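Local coordinates for MHC class I recognition receptor Ly49I (Mus musculus, PDB 1JA3), which serves as an inhibitory receptor on natural killer cells that recognises class I MHC through its C-type lectin-like domain, at residues V40-E45 against W73-N78. Sequence-based numbering, arbitrary orientation.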
# COMPACT_ATOMS: atom_id res chain seq x y z
N VAL A 40 -3.88 -15.38 0.59
CA VAL A 40 -2.82 -14.58 1.23
C VAL A 40 -1.80 -15.35 2.04
O VAL A 40 -2.08 -16.44 2.54
CB VAL A 40 -3.39 -13.44 2.13
CG1 VAL A 40 -3.51 -13.90 3.57
CG2 VAL A 40 -2.50 -12.23 2.03
N LYS A 41 -0.61 -14.77 2.17
CA LYS A 41 0.45 -15.40 2.91
C LYS A 41 1.11 -14.36 3.77
O LYS A 41 1.97 -13.61 3.31
CB LYS A 41 1.46 -16.03 1.96
CG LYS A 41 2.66 -16.68 2.63
CD LYS A 41 3.41 -17.57 1.66
CE LYS A 41 4.78 -17.91 2.21
NZ LYS A 41 4.66 -18.44 3.60
N ILE A 42 0.71 -14.34 5.04
CA ILE A 42 1.18 -13.37 6.01
C ILE A 42 2.63 -13.56 6.39
O ILE A 42 2.95 -14.32 7.29
CB ILE A 42 0.27 -13.39 7.26
CG1 ILE A 42 -1.20 -13.45 6.79
CG2 ILE A 42 0.49 -12.13 8.12
CD1 ILE A 42 -2.16 -14.19 7.71
N GLU A 43 3.50 -12.83 5.71
CA GLU A 43 4.93 -12.89 5.94
C GLU A 43 5.40 -12.38 7.32
O GLU A 43 6.47 -12.77 7.77
CB GLU A 43 5.66 -12.11 4.83
CG GLU A 43 6.67 -12.93 4.02
CD GLU A 43 6.18 -13.33 2.62
OE1 GLU A 43 5.34 -12.61 2.03
OE2 GLU A 43 6.67 -14.37 2.10
N ASP A 44 4.62 -11.53 7.99
CA ASP A 44 5.03 -11.01 9.31
C ASP A 44 4.11 -9.97 9.95
O ASP A 44 3.20 -9.44 9.30
CB ASP A 44 6.42 -10.41 9.20
CG ASP A 44 6.45 -9.26 8.26
OD1 ASP A 44 5.93 -8.20 8.66
OD2 ASP A 44 6.95 -9.42 7.13
N GLU A 45 4.36 -9.62 11.20
CA GLU A 45 3.57 -8.73 12.04
C GLU A 45 3.32 -7.40 11.34
O GLU A 45 2.15 -6.91 11.40
CB GLU A 45 4.28 -8.49 13.37
CG GLU A 45 5.39 -9.48 13.68
CD GLU A 45 6.66 -9.19 12.91
OE1 GLU A 45 7.37 -10.15 12.54
OE2 GLU A 45 6.96 -8.00 12.69
N TRP A 73 1.85 -27.22 9.18
CA TRP A 73 0.95 -26.20 8.65
C TRP A 73 1.76 -25.31 7.70
O TRP A 73 2.82 -24.81 8.07
CB TRP A 73 0.40 -25.36 9.81
CG TRP A 73 -0.73 -26.00 10.56
CD1 TRP A 73 -0.69 -27.13 11.32
CD2 TRP A 73 -2.09 -25.55 10.59
NE1 TRP A 73 -1.94 -27.41 11.83
CE2 TRP A 73 -2.81 -26.45 11.39
CE3 TRP A 73 -2.76 -24.46 10.01
CZ2 TRP A 73 -4.18 -26.31 11.63
CZ3 TRP A 73 -4.12 -24.31 10.25
CH2 TRP A 73 -4.82 -25.23 11.05
N ALA A 74 1.26 -25.12 6.48
CA ALA A 74 1.93 -24.28 5.49
C ALA A 74 0.95 -23.32 4.82
O ALA A 74 -0.23 -23.27 5.18
CB ALA A 74 2.60 -25.16 4.44
N TRP A 75 1.44 -22.55 3.85
CA TRP A 75 0.60 -21.58 3.16
C TRP A 75 0.60 -21.82 1.66
O TRP A 75 -0.45 -21.99 1.03
CB TRP A 75 1.10 -20.15 3.40
CG TRP A 75 1.69 -19.85 4.76
CD1 TRP A 75 2.83 -20.38 5.30
CD2 TRP A 75 1.21 -18.89 5.70
NE1 TRP A 75 3.08 -19.81 6.52
CE2 TRP A 75 2.11 -18.89 6.79
CE3 TRP A 75 0.11 -18.02 5.73
CZ2 TRP A 75 1.94 -18.06 7.89
CZ3 TRP A 75 -0.06 -17.20 6.82
CH2 TRP A 75 0.85 -17.22 7.89
N ILE A 76 1.80 -21.81 1.09
CA ILE A 76 2.01 -21.99 -0.34
C ILE A 76 3.49 -22.34 -0.45
O ILE A 76 3.88 -23.21 -1.24
CB ILE A 76 1.68 -20.68 -1.11
CG1 ILE A 76 0.65 -20.95 -2.20
CG2 ILE A 76 2.94 -20.08 -1.71
CD1 ILE A 76 -0.71 -21.35 -1.68
N ASP A 77 4.30 -21.66 0.36
CA ASP A 77 5.76 -21.85 0.44
C ASP A 77 6.15 -21.90 1.93
O ASP A 77 5.60 -22.69 2.70
CB ASP A 77 6.52 -20.70 -0.23
CG ASP A 77 6.31 -20.65 -1.74
OD1 ASP A 77 6.40 -21.71 -2.41
OD2 ASP A 77 6.08 -19.53 -2.27
N ASN A 78 7.10 -21.06 2.33
CA ASN A 78 7.55 -20.98 3.72
C ASN A 78 8.32 -19.67 3.88
O ASN A 78 9.22 -19.39 3.10
CB ASN A 78 8.48 -22.16 4.07
CG ASN A 78 8.09 -22.87 5.38
OD1 ASN A 78 7.91 -22.23 6.42
ND2 ASN A 78 7.96 -24.19 5.31
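Lys41 lies across one face of the Trp75 indole, and this cation-pi pairing dominates a contact in which no hydrogen bond joins residues 40-45 to 73-78. The ammonium sits over the pyrrole half of the ring: NZ of Lys41 is 3.5 Å from the centroid of the Trp75 five-membered ring and 26° off its normal. With CG anti to the backbone N (chi1 178°), the lysine chain runs extended past the tryptophan, crossing the indole at about a right angle, and a bend at the last torsion (chi4 52°) turns NZ back over the ring, where Trp75 CD1 is its nearest atom. The methylenes share the same face: Lys41 CG rides 3.7 Å above the ring plane, displaced toward the rim, and lies 3.9 Å from Trp75 CB.

The benzene half of the indole faces Ile42 instead. Ile42 CD1 meets the ring at the edge, in plane, 3.8 Å from Trp75 CZ3, while the Ile42 backbone N approaches Trp75 CZ3 obliquely at 3.5 Å. Beyond the ring, Lys41 CE comes within 4.1 Å of Asp77 CB in the chain after Trp75; the ammonium and the Asp77 carboxylate are not in contact, although their opposite charges may attract weakly.

Within this C-type lectin-like domain, the contact joins the loop between helices 26-34 and 45-54 to the chain leaving the short edge strand 73-74. Strand 60-66 backs both segments: Ile62 touches Val40 and Ile42, and Leu64 touches Trp75. Ile42 also reaches Leu48 of helix 45-54 and Leu100 of strand 97-100. Asp44, at the N-cap of helix 45-54, accepts a hydrogen bond at OD1 from Glu47 N.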